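Local atomic coordinates of solute Binding Protein, BlMnBP1 in complex with mannotriose (Bifidobacterium, PDB entry 6FUV), a protein that probably captures manno-oligosaccharides such as mannotriose outside the cell and delivers them to an ABC transporter for uptake. Residues G131-V136 / L266-V271; S251-M256 / P272-A277; D283-P288 / T353-K358; Q297-A302 / V360-D365. One frame throughout, in Å; residues are numbered along the deposited sequence.

Contact 1: G131-V136 / L266-V271; sequences GQTSGV and LGAWAV. With BMA (beta-D-mannopyranose), chain B; BMA (beta-D-mannopyranose), chain C.
Residues Q132 to G135 meet L266 to W269 in a fully buried, mainly backbone contact near the middle of this solute-binding protein, where it forms part of the sugar pocket. The motif is a type I beta turn, G267 to A270, that leads into helix 270-275 and lies against the link between strands 123-132 and 135-139. S134 and G267 form a single beta bridge, their CA atoms 3.8 Å apart. One side of it is held by A268 N to T133 O (3.0 Å, 158° at the hydrogen), the other by G135 N to L266 O (3.1 Å). A CB on G267 would clash with T133 O, so the close approach depends on the missing side chain. The hydroxyl of S134 turns outward to Q189. W269 has CG between its backbone N and carbonyl carbon (chi1 61°), which raises the indole with one face beneath the chain B mannose; C5 of that sugar lies 3.4 Å above the ring plane of W269. A serine in place of W269 would probably deprive this mannose of its flat apolar platform and open a gap beside Q132. The bent Q132 chain crosses W269 at about a right angle, its amide at the indole edge. Q132 OE1 accepts the backbone N of W269 at 2.8 Å, the hydrogen-bond angle a bent 131°.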
loop_
_atom_site.group_PDB
_atom_site.type_symbol
_atom_site.label_atom_id
_atom_site.label_comp_id
_atom_site.label_asym_id
_atom_site.label_seq_id
_atom_site.Cartn_x
_atom_site.Cartn_y
_atom_site.Cartn_z
ATOM N N GLY A 131 8.167 -4.585 -1.833
ATOM C CA GLY A 131 8.288 -3.175 -1.556
ATOM C C GLY A 131 7.369 -2.368 -2.461
ATOM O O GLY A 131 7.225 -2.653 -3.647
ATOM N N GLN A 132 6.758 -1.334 -1.888
ATOM C CA GLN A 132 5.787 -0.552 -2.633
ATOM C C GLN A 132 6.108 0.933 -2.559
ATOM O O GLN A 132 6.688 1.435 -1.575
ATOM C CB GLN A 132 4.351 -0.811 -2.131
ATOM C CG GLN A 132 3.732 -2.070 -2.733
ATOM C CD GLN A 132 3.562 -2.002 -4.234
ATOM O OE1 GLN A 132 3.052 -1.055 -4.754
ATOM N NE2 GLN A 132 3.994 -3.028 -4.926
ATOM N N THR A 133 5.741 1.610 -3.640
ATOM C CA THR A 133 5.610 3.054 -3.661
ATOM C C THR A 133 4.178 3.395 -4.065
ATOM O O THR A 133 3.435 2.551 -4.577
ATOM C CB THR A 133 6.554 3.722 -4.654
ATOM O OG1 THR A 133 6.313 3.232 -5.978
ATOM C CG2 THR A 133 7.988 3.473 -4.325
ATOM N N SER A 134 3.785 4.656 -3.894
ATOM C CA SER A 134 2.518 5.167 -4.404
ATOM C C SER A 134 2.755 6.276 -5.413
ATOM O O SER A 134 3.587 7.156 -5.202
ATOM C CB SER A 134 1.676 5.720 -3.236
ATOM O OG SER A 134 1.657 4.770 -2.209
ATOM N N GLY A 135 1.966 6.273 -6.438
ATOM C CA GLY A 135 2.128 7.204 -7.550
ATOM C C GLY A 135 0.821 7.467 -8.268
ATOM O O GLY A 135 -0.238 7.535 -7.634
ATOM N N VAL A 136 0.878 7.555 -9.604
ATOM C CA VAL A 136 -0.313 7.654 -10.440
ATOM C C VAL A 136 -0.183 6.698 -11.620
ATOM O O VAL A 136 0.794 6.755 -12.381
ATOM C CB VAL A 136 -0.548 9.075 -10.969
ATOM C CG1 VAL A 136 -1.805 9.163 -11.750
ATOM C CG2 VAL A 136 -0.571 10.070 -9.824
ATOM N N LEU A 266 -2.887 5.502 -7.333
ATOM C CA LEU A 266 -2.707 4.165 -6.782
ATOM C C LEU A 266 -1.220 3.833 -6.693
ATOM O O LEU A 266 -0.392 4.449 -7.360
ATOM C CB LEU A 266 -3.405 3.123 -7.662
ATOM C CG LEU A 266 -4.925 3.225 -7.808
ATOM C CD1 LEU A 266 -5.504 2.470 -9.039
ATOM C CD2 LEU A 266 -5.527 2.684 -6.546
ATOM N N GLY A 267 -0.896 2.797 -5.898
ATOM C CA GLY A 267 0.471 2.332 -5.783
ATOM C C GLY A 267 0.928 1.510 -6.982
ATOM O O GLY A 267 0.130 1.161 -7.866
ATOM N N ALA A 268 2.234 1.199 -6.977
ATOM C CA ALA A 268 2.836 0.496 -8.101
ATOM C C ALA A 268 2.253 -0.889 -8.258
ATOM O O ALA A 268 2.314 -1.450 -9.356
ATOM C CB ALA A 268 4.323 0.394 -7.890
ATOM N N TRP A 269 1.723 -1.470 -7.176
ATOM C CA TRP A 269 1.135 -2.799 -7.249
ATOM C C TRP A 269 0.010 -2.821 -8.253
ATOM O O TRP A 269 -0.268 -3.857 -8.826
ATOM C CB TRP A 269 0.637 -3.203 -5.863
ATOM C CG TRP A 269 -0.409 -2.276 -5.384
ATOM C CD1 TRP A 269 -0.231 -1.173 -4.623
ATOM C CD2 TRP A 269 -1.802 -2.322 -5.700
ATOM N NE1 TRP A 269 -1.436 -0.547 -4.393
ATOM C CE2 TRP A 269 -2.420 -1.220 -5.061
ATOM C CE3 TRP A 269 -2.600 -3.197 -6.443
ATOM C CZ2 TRP A 269 -3.807 -0.972 -5.130
ATOM C CZ3 TRP A 269 -3.951 -2.934 -6.528
ATOM C CH2 TRP A 269 -4.538 -1.828 -5.895
ATOM N N ALA A 270 -0.635 -1.697 -8.492
ATOM C CA ALA A 270 -1.759 -1.644 -9.413
ATOM C C ALA A 270 -1.377 -1.656 -10.890
ATOM O O ALA A 270 -2.240 -1.935 -11.736
ATOM C CB ALA A 270 -2.583 -0.391 -9.170
ATOM N N VAL A 271 -0.118 -1.419 -11.237
ATOM C CA VAL A 271 0.208 -1.219 -12.650
ATOM C C VAL A 271 0.098 -2.542 -13.400
ATOM O O VAL A 271 -0.628 -2.618 -14.395
ATOM C CB VAL A 271 1.593 -0.579 -12.813
ATOM C CG1 VAL A 271 1.941 -0.386 -14.308
ATOM C CG2 VAL A 271 1.662 0.779 -12.089
HETATM C C1 BMA B . -6.136 -4.261 -3.184
HETATM C C2 BMA B . -6.445 -3.560 -1.835
HETATM C C3 BMA B . -5.381 -2.606 -1.530
HETATM C C4 BMA B . -3.958 -3.194 -1.667
HETATM C C5 BMA B . -3.782 -3.930 -2.992
HETATM C C6 BMA B . -2.499 -4.762 -3.029
HETATM O O2 BMA B . -6.455 -4.480 -0.779
HETATM O O3 BMA B . -5.614 -2.096 -0.232
HETATM O O4 BMA B . -3.000 -2.095 -1.600
HETATM O O5 BMA B . -4.902 -4.874 -3.138
HETATM O O6 BMA B . -2.486 -5.664 -1.878
HETATM C C1 BMA C . -2.135 -2.140 -0.460
HETATM C C2 BMA C . -0.847 -1.406 -0.785
HETATM C C3 BMA C . 0.071 -1.305 0.447
HETATM C C4 BMA C . -0.781 -0.791 1.652
HETATM C C5 BMA C . -2.003 -1.661 1.831
HETATM C C6 BMA C . -2.858 -1.241 3.017
HETATM O O2 BMA C . -1.204 -0.070 -1.204
HETATM O O3 BMA C . 1.246 -0.480 0.262
HETATM O O4 BMA C . -0.048 -0.822 2.824
HETATM O O5 BMA C . -2.782 -1.565 0.653
HETATM O O6 BMA C . -3.440 0.009 2.735
#

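Contact 2: S251-M256 / P272-A277; sequences SSKGKM and PQMKQA. With BMA (beta-D-mannopyranose), chain D.
K253 lays the base of its side chain over A277 and M274: K253 CB is 3.7 Å from A277 CB, and M274 CG is 3.8 Å from K253 CA. The K253 and M274 chains cross at about a right angle. Further along, M256 CG meets M274 SD at 3.7 Å before the bent M256 chain leads away. Two helices of the periplasmic-binding-protein fold, 249-257 and 270-275, are thereby joined, and the same pairing builds one end of the mannotriose site. From CG onward K253 is extended (chi4 180°), carrying its ammonium to the chain D mannose. K253 NZ donates to O1 of that sugar at 3.0 Å and to O2 at 2.9 Å; it also forms a salt bridge with E250, whose carboxylate binds the sugar too. The Q273 amide grips two adjacent hydroxyls: Q273 OE1 accepts O2 at 2.6 Å, while Q273 NE2 donates to O3 at 2.9 Å, nearly straight at 169°. Mannose O2 is thus donor to Q273 and acceptor from K253. Only a weak bond joins K253 NZ directly to Q273 OE1, at 3.4 Å.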
loop_
_atom_site.group_PDB
_atom_site.type_symbol
_atom_site.label_atom_id
_atom_site.label_comp_id
_atom_site.label_asym_id
_atom_site.label_seq_id
_atom_site.Cartn_x
_atom_site.Cartn_y
_atom_site.Cartn_z
ATOM N N SER A 251 -13.899 -3.286 -12.933
ATOM C CA SER A 251 -14.068 -2.758 -14.281
ATOM C C SER A 251 -13.160 -1.560 -14.563
ATOM O O SER A 251 -12.826 -1.323 -15.721
ATOM C CB SER A 251 -15.543 -2.419 -14.487
ATOM O OG SER A 251 -15.951 -1.303 -13.759
ATOM N N SER A 252 -12.699 -0.837 -13.534
ATOM C CA SER A 252 -11.818 0.312 -13.758
ATOM C C SER A 252 -10.470 -0.114 -14.318
ATOM O O SER A 252 -9.831 0.647 -15.060
ATOM C CB SER A 252 -11.655 1.098 -12.464
ATOM O OG SER A 252 -10.679 0.594 -11.597
ATOM N N LYS A 253 -10.036 -1.334 -13.984
ATOM C CA LYS A 253 -8.805 -1.872 -14.555
ATOM C C LYS A 253 -8.901 -1.939 -16.073
ATOM O O LYS A 253 -7.999 -1.525 -16.798
ATOM C CB LYS A 253 -8.523 -3.260 -13.973
ATOM C CG LYS A 253 -8.300 -3.333 -12.458
ATOM C CD LYS A 253 -8.236 -4.800 -12.012
ATOM C CE LYS A 253 -8.397 -4.946 -10.541
ATOM N NZ LYS A 253 -8.344 -6.331 -10.059
ATOM N N GLY A 254 -9.984 -2.483 -16.578
ATOM C CA GLY A 254 -10.147 -2.521 -18.009
ATOM C C GLY A 254 -10.236 -1.137 -18.604
ATOM O O GLY A 254 -9.703 -0.886 -19.688
ATOM N N LYS A 255 -10.954 -0.240 -17.934
ATOM C CA LYS A 255 -11.174 1.075 -18.506
ATOM C C LYS A 255 -9.862 1.840 -18.598
ATOM O O LYS A 255 -9.662 2.609 -19.534
ATOM C CB LYS A 255 -12.184 1.845 -17.668
ATOM C CG LYS A 255 -13.660 1.423 -17.830
ATOM C CD LYS A 255 -14.526 2.227 -16.877
ATOM C CE LYS A 255 -15.975 1.979 -17.076
ATOM N NZ LYS A 255 -16.726 2.436 -15.899
ATOM N N MET A 256 -9.003 1.733 -17.578
ATOM C CA MET A 256 -7.655 2.289 -17.678
ATOM C C MET A 256 -6.908 1.680 -18.852
ATOM O O MET A 256 -6.280 2.386 -19.638
ATOM C CB MET A 256 -6.904 2.043 -16.372
ATOM C CG MET A 256 -5.409 2.223 -16.410
ATOM S SD MET A 256 -4.867 3.883 -16.801
ATOM C CE MET A 256 -5.630 4.870 -15.607
ATOM N N PRO A 272 0.734 -3.623 -12.969
ATOM C CA PRO A 272 0.573 -4.856 -13.746
ATOM C C PRO A 272 -0.876 -5.317 -13.825
ATOM O O PRO A 272 -1.250 -5.890 -14.849
ATOM C CB PRO A 272 1.494 -5.859 -13.025
ATOM C CG PRO A 272 1.816 -5.226 -11.673
ATOM C CD PRO A 272 1.787 -3.743 -11.952
ATOM N N GLN A 273 -1.678 -5.109 -12.774
ATOM C CA GLN A 273 -3.060 -5.574 -12.799
ATOM C C GLN A 273 -3.810 -4.886 -13.930
ATOM O O GLN A 273 -4.697 -5.477 -14.548
ATOM C CB GLN A 273 -3.776 -5.299 -11.458
ATOM C CG GLN A 273 -3.192 -5.983 -10.232
ATOM C CD GLN A 273 -4.033 -5.880 -8.975
ATOM O OE1 GLN A 273 -5.208 -5.591 -9.008
ATOM N NE2 GLN A 273 -3.418 -6.158 -7.861
ATOM N N MET A 274 -3.514 -3.614 -14.185
ATOM C CA MET A 274 -4.195 -2.903 -15.248
ATOM C C MET A 274 -3.524 -3.070 -16.601
ATOM O O MET A 274 -4.215 -3.016 -17.613
ATOM C CB MET A 274 -4.288 -1.438 -14.862
ATOM C CG MET A 274 -5.134 -1.226 -13.609
ATOM S SD MET A 274 -5.393 0.475 -13.161
ATOM C CE MET A 274 -6.287 0.283 -11.629
ATOM N N LYS A 275 -2.200 -3.258 -16.639
ATOM C CA LYS A 275 -1.540 -3.657 -17.871
ATOM C C LYS A 275 -2.154 -4.928 -18.415
ATOM O O LYS A 275 -2.387 -5.034 -19.622
ATOM C CB LYS A 275 -0.049 -3.855 -17.634
ATOM C CG LYS A 275 0.807 -2.623 -17.639
ATOM C CD LYS A 275 2.336 -2.986 -17.533
ATOM C CE LYS A 275 3.250 -1.776 -17.723
ATOM N NZ LYS A 275 2.985 -1.032 -19.013
ATOM N N GLN A 276 -2.437 -5.890 -17.522
ATOM C CA GLN A 276 -2.963 -7.208 -17.857
ATOM C C GLN A 276 -4.459 -7.218 -18.120
ATOM O O GLN A 276 -4.972 -8.220 -18.606
ATOM C CB GLN A 276 -2.703 -8.203 -16.709
ATOM C CG GLN A 276 -1.265 -8.539 -16.359
ATOM C CD GLN A 276 -1.167 -9.287 -14.964
ATOM O OE1 GLN A 276 -2.175 -9.461 -14.242
ATOM N NE2 GLN A 276 0.046 -9.651 -14.574
ATOM N N ALA A 277 -5.179 -6.175 -17.769
ATOM C CA ALA A 277 -6.628 -6.172 -17.849
ATOM C C ALA A 277 -7.136 -5.920 -19.244
ATOM O O ALA A 277 -8.329 -5.781 -19.467
ATOM C CB ALA A 277 -7.185 -5.123 -16.880
HETATM C C1 BMA D . -8.467 -7.614 -6.376
HETATM C C2 BMA D . -7.105 -6.977 -6.654
HETATM C C3 BMA D . -6.483 -6.549 -5.305
HETATM C C4 BMA D . -7.459 -5.588 -4.592
HETATM C C5 BMA D . -8.856 -6.215 -4.489
HETATM C C6 BMA D . -9.915 -5.254 -3.878
HETATM O O1 BMA D . -9.000 -7.958 -7.586
HETATM O O2 BMA D . -7.248 -5.782 -7.438
HETATM O O3 BMA D . -5.188 -6.026 -5.515
HETATM O O4 BMA D . -7.084 -5.290 -3.241
HETATM O O5 BMA D . -9.302 -6.655 -5.795
HETATM O O6 BMA D . -11.101 -5.982 -3.584
#

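Contact 3: D283-P288 / T353-K358; sequences DVQYMP and TYEHFK
The F357 ring is the apolar centre, with P288 over one face and Y354 over the other. P288 CG lies 3.8 Å from the F357 centroid, close to the ring normal, a CH-pi contact. The Y286 ring runs nearly parallel to F357 (planes 10° apart) but is slid aside, with Y286 CE2 3.4 Å from F357 CZ. With CG anti to its backbone N (chi1 -177°), the Y286 ring is carried toward the turn, where its edge meets the face of Y354 in a T-shaped pair, centroids 5.9 Å apart. This aromatic cluster fastens a type I turn, Y354 to F357, against strand 284-288, an outermost strand of a four-stranded mixed sheet. The hydroxyls of Y286 and Y354 are both hydrogen-bonded to T133 OG1. Outward from the rings, a water donates to Y286 O and T353 O, each at 2.7 Å, and accepts from H356 N, bridging strand and turn. At the polar edge H356 NE2 donates to Q285 OE1 at 3.0 Å, bent to 137°, with the imidazole and amide planes steeply inclined. Q285 NE2 is held in turn by D282 O.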
loop_
_atom_site.group_PDB
_atom_site.type_symbol
_atom_site.label_atom_id
_atom_site.label_comp_id
_atom_site.label_asym_id
_atom_site.label_seq_id
_atom_site.Cartn_x
_atom_site.Cartn_y
_atom_site.Cartn_z
ATOM N N ASP A 283 0.252 0.980 -23.011
ATOM C CA ASP A 283 -0.293 2.309 -22.735
ATOM C C ASP A 283 -0.465 2.589 -21.238
ATOM O O ASP A 283 -0.583 3.749 -20.852
ATOM C CB ASP A 283 -1.646 2.507 -23.421
ATOM C CG ASP A 283 -1.617 2.189 -24.932
ATOM O OD1 ASP A 283 -0.556 2.313 -25.559
ATOM O OD2 ASP A 283 -2.674 1.913 -25.493
ATOM N N VAL A 284 -0.464 1.568 -20.392
ATOM C CA VAL A 284 -0.649 1.737 -18.958
ATOM C C VAL A 284 0.718 1.927 -18.318
ATOM O O VAL A 284 1.553 1.023 -18.311
ATOM C CB VAL A 284 -1.390 0.540 -18.346
ATOM C CG1 VAL A 284 -1.623 0.825 -16.895
ATOM C CG2 VAL A 284 -2.644 0.236 -19.118
ATOM N N GLN A 285 0.940 3.100 -17.756
ATOM C CA GLN A 285 2.218 3.531 -17.231
ATOM C C GLN A 285 2.043 3.984 -15.794
ATOM O O GLN A 285 0.947 4.051 -15.255
ATOM C CB GLN A 285 2.795 4.675 -18.068
ATOM C CG GLN A 285 3.072 4.294 -19.493
ATOM C CD GLN A 285 4.273 3.425 -19.630
ATOM O OE1 GLN A 285 5.261 3.624 -18.957
ATOM N NE2 GLN A 285 4.185 2.424 -20.497
ATOM N N TYR A 286 3.155 4.346 -15.183
ATOM C CA TYR A 286 3.187 4.702 -13.772
ATOM C C TYR A 286 4.052 5.930 -13.602
ATOM O O TYR A 286 5.203 5.908 -13.984
ATOM C CB TYR A 286 3.738 3.521 -12.976
ATOM C CG TYR A 286 3.761 3.703 -11.477
ATOM C CD1 TYR A 286 2.631 4.032 -10.786
ATOM C CD2 TYR A 286 4.928 3.532 -10.769
ATOM C CE1 TYR A 286 2.660 4.172 -9.420
ATOM C CE2 TYR A 286 4.989 3.693 -9.432
ATOM C CZ TYR A 286 3.851 3.995 -8.744
ATOM O OH TYR A 286 3.924 4.174 -7.393
ATOM N N MET A 287 3.486 6.982 -13.038
ATOM C CA MET A 287 4.206 8.212 -12.782
ATOM C C MET A 287 4.277 8.564 -11.301
ATOM O O MET A 287 3.410 8.189 -10.500
ATOM C CB MET A 287 3.582 9.398 -13.531
ATOM C CG MET A 287 2.163 9.582 -13.386
ATOM S SD MET A 287 1.574 11.146 -14.112
ATOM C CE MET A 287 1.980 12.167 -12.770
ATOM N N PRO A 288 5.300 9.333 -10.937
ATOM C CA PRO A 288 5.368 9.858 -9.569
ATOM C C PRO A 288 4.166 10.740 -9.294
ATOM O O PRO A 288 3.616 11.369 -10.191
ATOM C CB PRO A 288 6.665 10.658 -9.562
ATOM C CG PRO A 288 7.490 9.931 -10.588
ATOM C CD PRO A 288 6.535 9.609 -11.678
ATOM N N THR A 353 8.360 -1.340 -13.857
ATOM C CA THR A 353 7.315 -0.475 -13.348
ATOM C C THR A 353 7.844 0.899 -12.999
ATOM O O THR A 353 7.065 1.840 -12.944
ATOM C CB THR A 353 6.684 -1.099 -12.077
ATOM O OG1 THR A 353 6.509 -2.510 -12.265
ATOM C CG2 THR A 353 5.402 -0.441 -11.743
ATOM N N TYR A 354 9.144 1.044 -12.736
ATOM C CA TYR A 354 9.696 2.305 -12.255
ATOM C C TYR A 354 10.472 3.055 -13.331
ATOM O O TYR A 354 11.394 3.795 -13.038
ATOM C CB TYR A 354 10.591 2.046 -11.039
ATOM C CG TYR A 354 9.813 1.779 -9.792
ATOM C CD1 TYR A 354 9.357 0.512 -9.504
ATOM C CD2 TYR A 354 9.496 2.818 -8.901
ATOM C CE1 TYR A 354 8.584 0.282 -8.375
ATOM C CE2 TYR A 354 8.784 2.564 -7.767
ATOM C CZ TYR A 354 8.310 1.294 -7.516
ATOM O OH TYR A 354 7.503 1.072 -6.366
ATOM N N GLU A 355 10.118 2.904 -14.581
ATOM C CA GLU A 355 10.956 3.510 -15.617
ATOM C C GLU A 355 10.767 5.021 -15.750
ATOM O O GLU A 355 11.575 5.678 -16.408
ATOM C CB GLU A 355 10.702 2.846 -16.970
ATOM C CG GLU A 355 9.605 3.442 -17.795
ATOM C CD GLU A 355 9.405 2.659 -19.117
ATOM O OE1 GLU A 355 10.322 1.873 -19.478
ATOM O OE2 GLU A 355 8.343 2.839 -19.776
ATOM N N HIS A 356 9.762 5.605 -15.107
ATOM C CA HIS A 356 9.650 7.057 -15.018
ATOM C C HIS A 356 10.144 7.606 -13.686
ATOM O O HIS A 356 9.869 8.748 -13.360
ATOM C CB HIS A 356 8.207 7.471 -15.245
ATOM C CG HIS A 356 7.668 7.043 -16.555
ATOM N ND1 HIS A 356 8.179 7.494 -17.743
ATOM C CD2 HIS A 356 6.656 6.211 -16.865
ATOM C CE1 HIS A 356 7.508 6.956 -18.741
ATOM N NE2 HIS A 356 6.565 6.187 -18.233
ATOM N N PHE A 357 10.860 6.818 -12.906
ATOM C CA PHE A 357 11.306 7.179 -11.568
ATOM C C PHE A 357 12.815 7.389 -11.505
ATOM O O PHE A 357 13.374 7.447 -10.411
ATOM C CB PHE A 357 10.880 6.079 -10.567
ATOM C CG PHE A 357 9.469 6.210 -10.083
ATOM C CD1 PHE A 357 8.419 6.098 -10.949
ATOM C CD2 PHE A 357 9.199 6.486 -8.765
ATOM C CE1 PHE A 357 7.118 6.265 -10.509
ATOM C CE2 PHE A 357 7.896 6.650 -8.318
ATOM C CZ PHE A 357 6.859 6.523 -9.178
ATOM N N LYS A 358 13.490 7.492 -12.642
ATOM C CA LYS A 358 14.945 7.520 -12.617
ATOM C C LYS A 358 15.485 8.685 -11.805
ATOM O O LYS A 358 16.529 8.551 -11.169
ATOM C CB LYS A 358 15.460 7.581 -14.040
ATOM C CG LYS A 358 15.107 6.368 -14.888
ATOM C CD LYS A 358 15.456 6.601 -16.384
ATOM C CE LYS A 358 15.416 5.297 -17.174
ATOM N NZ LYS A 358 14.061 4.652 -17.170
HETATM O O HOH W 1 7.365 4.321 -13.890
#

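Contact 4: Q297-A302 / V360-D365; sequences QYATLA and VELIVD
Four backbone hydrogen bonds join Q297-L301 to E361-I363 as parallel beta strands. E361 N donates to Q297 O (3.1 Å), A299 N to E361 O (3.0 Å), I363 N to A299 O (2.9 Å) and L301 N to I363 O (3.0 Å). CA-H...O contacts reinforce them, the shortest from L362 CA to A299 O at 3.1 Å. Apolar contacts fall on both faces. On that of A299 and L301, A299 CB touches L362 CD2 at 3.7 Å, and L301 CD2 meets V364 CG2 at the same distance. On the other, Y298 lies alongside E361, pointing the same way, with Y298 CD2 3.8 Å from E361 CB and I363 CD1 beyond. Cutting Y298 back to a glycine would probably take away the ring that lies alongside E361 CB and leave the I363 tip without this neighbour. A water bridges L301 O and D365 N. In the mixed sheet, strand 298-309 also pairs antiparallel with 123-132; D365 touches helix 201-205, while Q297 and V360 touch P288 of strand 284-288.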
loop_
_atom_site.group_PDB
_atom_site.type_symbol
_atom_site.label_atom_id
_atom_site.label_comp_id
_atom_site.label_asym_id
_atom_site.label_seq_id
_atom_site.Cartn_x
_atom_site.Cartn_y
_atom_site.Cartn_z
ATOM N N GLN A 297 11.709 15.228 -6.717
ATOM C CA GLN A 297 10.572 14.369 -6.453
ATOM C C GLN A 297 10.997 13.180 -5.624
ATOM O O GLN A 297 12.114 12.677 -5.773
ATOM C CB GLN A 297 9.920 13.866 -7.736
ATOM C CG GLN A 297 9.128 14.932 -8.433
ATOM C CD GLN A 297 8.220 14.387 -9.444
ATOM O OE1 GLN A 297 7.017 14.530 -9.334
ATOM N NE2 GLN A 297 8.772 13.744 -10.445
ATOM N N TYR A 298 10.096 12.757 -4.729
ATOM C CA TYR A 298 10.391 11.745 -3.729
ATOM C C TYR A 298 9.238 10.771 -3.696
ATOM O O TYR A 298 8.115 11.121 -4.024
ATOM C CB TYR A 298 10.594 12.354 -2.321
ATOM C CG TYR A 298 11.671 13.368 -2.189
ATOM C CD1 TYR A 298 11.479 14.673 -2.591
ATOM C CD2 TYR A 298 12.907 13.024 -1.644
ATOM C CE1 TYR A 298 12.500 15.621 -2.474
ATOM C CE2 TYR A 298 13.898 13.927 -1.529
ATOM C CZ TYR A 298 13.703 15.229 -1.926
ATOM O OH TYR A 298 14.743 16.075 -1.806
ATOM N N ALA A 299 9.532 9.542 -3.319
ATOM C CA ALA A 299 8.515 8.535 -3.075
ATOM C C ALA A 299 8.835 7.746 -1.811
ATOM O O ALA A 299 9.929 7.219 -1.633
ATOM C CB ALA A 299 8.421 7.586 -4.259
ATOM N N THR A 300 7.865 7.646 -0.930
ATOM C CA THR A 300 8.030 6.803 0.240
ATOM C C THR A 300 8.134 5.361 -0.214
ATOM O O THR A 300 7.342 4.891 -1.036
ATOM C CB THR A 300 6.867 6.968 1.217
ATOM O OG1 THR A 300 6.769 8.345 1.576
ATOM C CG2 THR A 300 7.137 6.180 2.458
ATOM N N LEU A 301 9.124 4.661 0.312
ATOM C CA LEU A 301 9.230 3.217 0.170
ATOM C C LEU A 301 8.651 2.580 1.428
ATOM O O LEU A 301 9.135 2.817 2.542
ATOM C CB LEU A 301 10.673 2.788 -0.045
ATOM C CG LEU A 301 11.008 1.319 -0.148
ATOM C CD1 LEU A 301 10.181 0.659 -1.195
ATOM C CD2 LEU A 301 12.536 1.192 -0.387
ATOM N N ALA A 302 7.596 1.797 1.246
ATOM C CA ALA A 302 6.957 1.123 2.366
ATOM C C ALA A 302 6.433 -0.209 1.866
ATOM O O ALA A 302 6.274 -0.442 0.667
ATOM C CB ALA A 302 5.840 1.952 3.009
ATOM N N VAL A 360 13.735 10.020 -9.191
ATOM C CA VAL A 360 12.960 10.100 -7.947
ATOM C C VAL A 360 13.742 9.450 -6.816
ATOM O O VAL A 360 14.280 8.354 -6.948
ATOM C CB VAL A 360 11.569 9.448 -8.102
ATOM C CG1 VAL A 360 10.821 9.480 -6.820
ATOM C CG2 VAL A 360 10.784 10.134 -9.216
ATOM N N GLU A 361 13.783 10.106 -5.685
ATOM C CA GLU A 361 14.448 9.553 -4.512
ATOM C C GLU A 361 13.440 8.782 -3.664
ATOM O O GLU A 361 12.536 9.363 -3.075
ATOM C CB GLU A 361 15.099 10.674 -3.715
ATOM C CG GLU A 361 15.919 10.195 -2.539
ATOM C CD GLU A 361 16.831 11.303 -2.018
ATOM O OE1 GLU A 361 17.227 12.179 -2.847
ATOM O OE2 GLU A 361 17.114 11.303 -0.786
ATOM N N LEU A 362 13.590 7.474 -3.620
ATOM C CA LEU A 362 12.774 6.640 -2.749
ATOM C C LEU A 362 13.346 6.748 -1.345
ATOM O O LEU A 362 14.550 6.627 -1.142
ATOM C CB LEU A 362 12.782 5.181 -3.182
ATOM C CG LEU A 362 12.302 4.729 -4.543
ATOM C CD1 LEU A 362 11.668 3.337 -4.352
ATOM C CD2 LEU A 362 11.361 5.609 -5.204
ATOM N N ILE A 363 12.491 7.017 -0.373
ATOM C CA ILE A 363 12.888 7.143 1.024
ATOM C C ILE A 363 11.938 6.327 1.906
ATOM O O ILE A 363 10.725 6.572 1.918
ATOM C CB ILE A 363 12.888 8.608 1.466
ATOM C CG1 ILE A 363 11.693 9.343 0.943
ATOM C CG2 ILE A 363 14.178 9.324 0.916
ATOM C CD1 ILE A 363 11.560 10.820 1.546
ATOM N N VAL A 364 12.499 5.373 2.641
ATOM C CA VAL A 364 11.808 4.710 3.738
ATOM C C VAL A 364 11.574 5.671 4.891
ATOM O O VAL A 364 12.445 6.459 5.240
ATOM C CB VAL A 364 12.646 3.511 4.200
ATOM C CG1 VAL A 364 12.023 2.894 5.424
ATOM C CG2 VAL A 364 12.852 2.517 3.048
ATOM N N ASP A 365 10.400 5.605 5.493
ATOM C CA ASP A 365 10.090 6.465 6.629
ATOM C C ASP A 365 11.019 6.151 7.803
ATOM O O ASP A 365 11.209 4.995 8.161
ATOM C CB ASP A 365 8.630 6.271 7.071
ATOM C CG ASP A 365 7.640 7.167 6.340
ATOM O OD1 ASP A 365 8.020 8.169 5.692
ATOM O OD2 ASP A 365 6.451 6.861 6.442
HETATM O O HOH W 2 8.282 3.481 4.984
#

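How the contacts relate
Contacts 1 and 2 alternate along the chain and share helix 270-275; their centres are 14 Å apart, and L266 CD1 packs on M274 CE. Contacts 3 and 4 follow and also alternate, F357 CE2 packing on A299 CB. Contact 1 lies about 10 Å from contact 3 and 12 Å from contact 4, centre to centre. Strands 135-139 and 284-288 tie it to contact 3 in the four-stranded sheet, strands 123-132 and 298-309 to contact 4 in the larger one. Contacts 2 and 4, 25 Å apart between centres, do not touch. Contact 1 thus connects both sheets to the sugar pocket, whose mannose units meet residues of contacts 1 and 2.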